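Local coordinates for protein dipicolinate synthase subunit A (Bacillus halodurans, PDB 3D4O) that probably oxidises dihydrodipicolinate to dipicolinate with a nicotinamide dinucleotide, as one of the subunits of dipicolinate synthase, at residues Asp14-Glu19 against Leu64-Thr69; Ile31-Phe36 against Ile44-Met49. All blocks are in the same frame, centred on the assembly; numbering follows the deposited sequence.

Contact 1 of 2, residues Asp14-Glu19 against Leu64-Thr69; sequences DARQLE and LPISGT. With EDO (1,2-ethanediol), chain M.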
loop_
_atom_site.group_PDB
_atom_site.type_symbol
_atom_site.label_atom_id
_atom_site.label_comp_id
_atom_site.label_asym_id
_atom_site.label_seq_id
_atom_site.Cartn_x
_atom_site.Cartn_y
_atom_site.Cartn_z
ATOM N N ASP C 14 16.211 -12.720 -5.712
ATOM C CA ASP C 14 15.481 -11.582 -6.213
ATOM C C ASP C 14 16.347 -10.346 -6.231
ATOM O O ASP C 14 17.575 -10.447 -6.330
ATOM C CB ASP C 14 14.145 -11.384 -5.490
ATOM C CG ASP C 14 14.284 -11.047 -4.020
ATOM O OD1 ASP C 14 15.291 -10.454 -3.613
ATOM O OD2 ASP C 14 13.334 -11.310 -3.274
ATOM N N ALA C 15 15.713 -9.192 -6.160
ATOM C CA ALA C 15 16.474 -7.930 -6.301
ATOM C C ALA C 15 17.424 -7.720 -5.149
ATOM O O ALA C 15 18.452 -7.067 -5.295
ATOM C CB ALA C 15 15.555 -6.702 -6.523
ATOM N N ARG C 16 17.093 -8.312 -4.019
ATOM C CA ARG C 16 17.978 -8.277 -2.864
ATOM C C ARG C 16 19.350 -8.783 -3.217
ATOM O O ARG C 16 20.361 -8.255 -2.765
ATOM C CB ARG C 16 17.497 -9.207 -1.729
ATOM C CG ARG C 16 16.404 -8.609 -0.995
ATOM C CD ARG C 16 15.857 -9.549 0.011
ATOM N NE ARG C 16 14.956 -10.497 -0.608
ATOM C CZ ARG C 16 13.987 -11.108 0.056
ATOM N NH1 ARG C 16 13.844 -10.874 1.316
ATOM N NH2 ARG C 16 13.186 -11.963 -0.528
ATOM N N GLN C 17 19.362 -9.836 -3.994
ATOM C CA GLN C 17 20.627 -10.506 -4.344
ATOM C C GLN C 17 21.585 -9.608 -5.112
ATOM O O GLN C 17 22.806 -9.789 -5.048
ATOM C CB GLN C 17 20.417 -11.822 -5.072
ATOM C CG GLN C 17 20.356 -12.994 -4.133
ATOM C CD GLN C 17 19.169 -12.989 -3.220
ATOM O OE1 GLN C 17 18.066 -12.572 -3.597
ATOM N NE2 GLN C 17 19.378 -13.481 -2.006
ATOM N N LEU C 18 21.015 -8.622 -5.793
ATOM C CA LEU C 18 21.811 -7.692 -6.592
ATOM C C LEU C 18 22.763 -6.908 -5.672
ATOM O O LEU C 18 23.878 -6.574 -6.068
ATOM C CB LEU C 18 20.940 -6.715 -7.409
ATOM C CG LEU C 18 20.043 -7.324 -8.495
ATOM C CD1 LEU C 18 19.160 -6.250 -9.118
ATOM C CD2 LEU C 18 20.864 -8.021 -9.544
ATOM N N GLU C 19 22.317 -6.662 -4.440
ATOM C CA GLU C 19 23.126 -5.900 -3.463
ATOM C C GLU C 19 24.251 -6.777 -2.946
ATOM O O GLU C 19 25.366 -6.339 -2.682
ATOM C CB GLU C 19 22.276 -5.434 -2.272
ATOM C CG GLU C 19 21.190 -4.471 -2.616
ATOM C CD GLU C 19 21.687 -3.264 -3.358
ATOM O OE1 GLU C 19 22.802 -2.755 -3.054
ATOM O OE2 GLU C 19 20.927 -2.815 -4.237
ATOM N N LEU C 64 22.064 -19.240 -1.243
ATOM C CA LEU C 64 20.715 -19.443 -1.723
ATOM C C LEU C 64 19.851 -18.248 -1.376
ATOM O O LEU C 64 20.199 -17.445 -0.501
ATOM C CB LEU C 64 20.110 -20.704 -1.107
ATOM C CG LEU C 64 20.838 -22.023 -1.337
ATOM C CD1 LEU C 64 20.067 -23.161 -0.748
ATOM C CD2 LEU C 64 21.046 -22.224 -2.840
ATOM N N PRO C 65 18.710 -18.109 -2.059
ATOM C CA PRO C 65 17.828 -17.023 -1.708
ATOM C C PRO C 65 17.338 -17.145 -0.285
ATOM O O PRO C 65 17.551 -18.158 0.372
ATOM C CB PRO C 65 16.627 -17.215 -2.657
ATOM C CG PRO C 65 17.109 -18.081 -3.729
ATOM C CD PRO C 65 18.167 -18.928 -3.150
ATOM N N ILE C 66 16.646 -16.113 0.176
ATOM C CA ILE C 66 16.103 -16.136 1.533
ATOM C C ILE C 66 15.165 -17.322 1.684
ATOM O O ILE C 66 15.121 -17.970 2.720
ATOM C CB ILE C 66 15.404 -14.805 1.893
ATOM C CG1 ILE C 66 16.460 -13.738 2.201
ATOM C CG2 ILE C 66 14.483 -14.964 3.058
ATOM C CD1 ILE C 66 17.399 -14.078 3.341
ATOM N N SER C 67 14.455 -17.630 0.609
ATOM C CA SER C 67 13.465 -18.740 0.608
ATOM C C SER C 67 14.106 -20.122 0.569
ATOM O O SER C 67 13.437 -21.124 0.762
ATOM C CB SER C 67 12.533 -18.607 -0.597
ATOM O OG SER C 67 13.274 -18.523 -1.819
ATOM N N GLY C 68 15.410 -20.174 0.344
ATOM C CA GLY C 68 16.118 -21.456 0.224
ATOM C C GLY C 68 15.764 -22.152 -1.082
ATOM O O GLY C 68 15.935 -21.593 -2.170
ATOM N N THR C 69 15.327 -23.408 -0.957
ATOM C CA THR C 69 14.827 -24.207 -2.099
ATOM C C THR C 69 13.428 -24.664 -1.742
ATOM O O THR C 69 12.958 -24.424 -0.637
ATOM C CB THR C 69 15.641 -25.504 -2.385
ATOM O OG1 THR C 69 15.470 -26.426 -1.310
ATOM C CG2 THR C 69 17.111 -25.235 -2.572
HETATM C C1 EDO M . 20.861 -14.595 1.604
HETATM O O1 EDO M . 19.789 -15.204 0.870
HETATM C C2 EDO M . 21.982 -15.599 1.914
HETATM O O2 EDO M . 22.340 -16.286 0.708
HETATM O O HOH W 1 16.388 -13.641 -1.574
#

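Contact 2 of 2, residues Ile31-Phe36 against Ile44-Met49; sequences ISLVGF and IGVTKM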
loop_
_atom_site.group_PDB
_atom_site.type_symbol
_atom_site.label_atom_id
_atom_site.label_comp_id
_atom_site.label_asym_id
_atom_site.label_seq_id
_atom_site.Cartn_x
_atom_site.Cartn_y
_atom_site.Cartn_z
ATOM N N ILE C 31 32.952 -15.176 -7.981
ATOM C CA ILE C 31 31.500 -15.452 -8.000
ATOM C C ILE C 31 30.933 -16.137 -9.234
ATOM O O ILE C 31 30.871 -15.559 -10.313
ATOM C CB ILE C 31 30.686 -14.139 -7.858
ATOM C CG1 ILE C 31 31.133 -13.344 -6.624
ATOM C CG2 ILE C 31 29.178 -14.465 -7.802
ATOM C CD1 ILE C 31 30.698 -11.862 -6.623
ATOM N N SER C 32 30.496 -17.374 -9.035
ATOM C CA SER C 32 29.787 -18.137 -10.068
ATOM C C SER C 32 28.321 -17.826 -9.878
ATOM O O SER C 32 27.765 -18.044 -8.798
ATOM C CB SER C 32 30.046 -19.631 -9.940
ATOM O OG SER C 32 31.386 -19.937 -10.256
ATOM N N LEU C 33 27.697 -17.289 -10.918
ATOM C CA LEU C 33 26.310 -16.773 -10.809
ATOM C C LEU C 33 25.277 -17.537 -11.627
ATOM O O LEU C 33 25.220 -17.448 -12.858
ATOM C CB LEU C 33 26.293 -15.283 -11.184
ATOM C CG LEU C 33 25.053 -14.459 -10.882
ATOM C CD1 LEU C 33 24.801 -14.402 -9.358
ATOM C CD2 LEU C 33 25.214 -13.029 -11.512
ATOM N N VAL C 34 24.426 -18.255 -10.904
ATOM C CA VAL C 34 23.405 -19.108 -11.530
ATOM C C VAL C 34 22.007 -18.536 -11.369
ATOM O O VAL C 34 21.591 -18.146 -10.269
ATOM C CB VAL C 34 23.450 -20.557 -10.948
ATOM C CG1 VAL C 34 22.496 -21.475 -11.684
ATOM C CG2 VAL C 34 24.849 -21.109 -10.981
ATOM N N GLY C 35 21.308 -18.447 -12.500
ATOM C CA GLY C 35 19.912 -17.990 -12.529
ATOM C C GLY C 35 19.713 -16.531 -12.863
ATOM O O GLY C 35 18.610 -15.986 -12.726
ATOM N N PHE C 36 20.767 -15.906 -13.358
ATOM C CA PHE C 36 20.718 -14.470 -13.677
ATOM C C PHE C 36 20.984 -14.153 -15.148
ATOM O O PHE C 36 21.551 -13.126 -15.492
ATOM C CB PHE C 36 21.718 -13.728 -12.789
ATOM C CG PHE C 36 21.369 -13.752 -11.320
ATOM C CD1 PHE C 36 21.675 -14.859 -10.531
ATOM C CD2 PHE C 36 20.769 -12.663 -10.729
ATOM C CE1 PHE C 36 21.370 -14.883 -9.182
ATOM C CE2 PHE C 36 20.460 -12.683 -9.366
ATOM C CZ PHE C 36 20.767 -13.800 -8.595
ATOM N N ILE C 44 32.765 -7.334 -11.792
ATOM C CA ILE C 44 34.114 -7.866 -11.630
ATOM C C ILE C 44 33.973 -9.151 -10.837
ATOM O O ILE C 44 33.200 -9.223 -9.871
ATOM C CB ILE C 44 35.059 -6.907 -10.829
ATOM C CG1 ILE C 44 35.341 -5.603 -11.578
ATOM C CG2 ILE C 44 36.397 -7.576 -10.553
ATOM C CD1 ILE C 44 36.067 -5.841 -12.791
ATOM N N GLY C 45 34.679 -10.169 -11.296
ATOM C CA GLY C 45 34.755 -11.453 -10.607
ATOM C C GLY C 45 33.594 -12.386 -10.814
ATOM O O GLY C 45 33.659 -13.554 -10.444
ATOM N N VAL C 46 32.547 -11.865 -11.432
ATOM C CA VAL C 46 31.309 -12.631 -11.687
ATOM C C VAL C 46 31.262 -13.313 -13.045
ATOM O O VAL C 46 31.471 -12.683 -14.074
ATOM C CB VAL C 46 30.046 -11.730 -11.586
ATOM C CG1 VAL C 46 28.779 -12.530 -11.955
ATOM C CG2 VAL C 46 29.924 -11.136 -10.205
ATOM N N THR C 47 30.971 -14.612 -13.006
ATOM C CA THR C 47 30.776 -15.434 -14.207
ATOM C C THR C 47 29.420 -16.121 -14.147
ATOM O O THR C 47 29.149 -16.904 -13.244
ATOM C CB THR C 47 31.844 -16.530 -14.363
ATOM O OG1 THR C 47 33.151 -15.950 -14.281
ATOM C CG2 THR C 47 31.687 -17.254 -15.713
ATOM N N LYS C 48 28.575 -15.801 -15.121
ATOM C CA LYS C 48 27.245 -16.394 -15.212
ATOM C C LYS C 48 27.312 -17.767 -15.818
ATOM O O LYS C 48 28.059 -18.033 -16.772
ATOM C CB LYS C 48 26.309 -15.551 -16.069
ATOM C CG LYS C 48 25.962 -14.198 -15.537
ATOM C CD LYS C 48 25.029 -13.536 -16.526
ATOM C CE LYS C 48 24.633 -12.141 -16.134
ATOM N NZ LYS C 48 23.828 -11.590 -17.253
HETATM N N MSE C 49 26.514 -18.658 -15.264
HETATM C CA MSE C 49 26.508 -20.025 -15.754
HETATM C C MSE C 49 25.292 -20.814 -15.332
HETATM O O MSE C 49 24.485 -20.372 -14.509
HETATM C CB MSE C 49 27.766 -20.750 -15.254
HETATM C CG MSE C 49 27.828 -21.009 -13.736
HETATM SE SE MSE C 49 29.630 -21.599 -13.236
HETATM C CE MSE C 49 30.590 -19.937 -13.569
#

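Contact 1 of 2, residues Asp14-Glu19 against Leu64-Thr69
Gln17 OE1 is gripped twice: by the backbone N of Asp14 at 2.8 Å, within the helix start, and by a water that accepts from Ile66 N at 3.0 Å and so links Asp14-Glu19 to Leu64-Thr69. The first of these bonds is nearly straight, 166° at the hydrogen. The chain of Gln17 folds at chi2 (66°), which brings its amide back over the start of the helix. Asp14 is the N-cap of helix 15-26: its OD1 takes Arg16 N while Gln17 returns the bond to Asp14 N, completing a capping box. The same carboxylate is gripped side-on by Arg16, whose NE donates to Asp14 OD1 at 3.0 Å and whose NH2 meets Asp14 OD2 at 2.8 Å in a salt bridge, so the guanidinium is fixed in its rotation. Across one guanidinium face lies Ile66, with its CG1 4.0 Å from Arg16 NH1, displaced toward the rim and crossing the arginine at about a right angle. Gln17 NE2 lies 3.9 Å from Pro65 CA. Leu64 O accepts a hydrogen bond from each hydroxyl of an ethanediol, probably from the crystallisation liquor; Ile66 CD1 lies 3.6 Å from O1 of that ethanediol. A type I turn, Pro65 to Gly68, bends 64-69 round. The contact sits where the loops after the adjacent parallel strands 7-11 and 61-63 diverge, the crevice characteristic of Rossmann-type sheets; helix 274-289 packs on Arg16 and Ile66, and helix 107-116 on Leu64.

Contact 2 of 2, residues Ile31-Phe36 against Ile44-Met49
Strands 31-34 and 46-49 run parallel, their axes 4.6 Å apart and twisted by -32°, joined by a ladder of four backbone bonds: Ile31 N to Gly45 O, Thr47 N to Ile31 O, Leu33 N to Thr47 O and Met49 N to Leu33 O. On the face carrying Ile31, Leu33 and Val46, the valine is wedged between its two neighbours. Its CG1, anti to the backbone N (chi1 176°), comes within 3.6 Å of Leu33 CD2, while its CG2 lies 3.7 Å from Ile31 CD1. Ile21 of helix 15-26 covers Leu33 and Val46, and Leu24 of that helix covers Ile31. Lys48 leaves from the same face with a chain extended beyond CG that leads toward Phe36; the bond from its NZ to Phe36 O is weak and the position of NZ uncertain. On the opposite face the selenomethionine at Met49 is folded back over Ser32. Its CG sits between the backbone N and the carbonyl carbon (chi1 68°), which with an extended chi2 carries SE to 3.8 Å from Ser32 OG; a bend at chi3 then lays CE 3.4 Å from Ser32 OG. Val34 CG2 meets Met49 CG at 4.1 Å, and Ile51, Val54 and Ile84 also pack on this valine. The backbone bonds set the register of the outermost strand 46-49, while apolar packing clothes both faces: Ile31, Leu33 and Val46 form an oily layer under helix 15-26, as in a Rossmann-type domain, and Val34 and Met49 pack on the other side.

How the contacts relate
Helix 15-26 joins the two contacts: its first turn forms one side of contact 1, while later turns of the same helix pack on contact 2. The centres lie 14 Å apart, and the two meet directly where Gln17 CB touches Phe36 CZ at 4.1 Å, just after strand 30-34. Along the chain, contact 2 is nested inside the loop that contact 1 closes. Contact 2 builds the outer edge of the six-stranded parallel sheet, whereas contact 1 lies at the crevice beside its middle strands, where the ethanediol is bound. A GxGxxG pattern after strand 157-161 suggests that a dinucleotide binds in the other Rossmann-type domain; the ethanediol marks no known site.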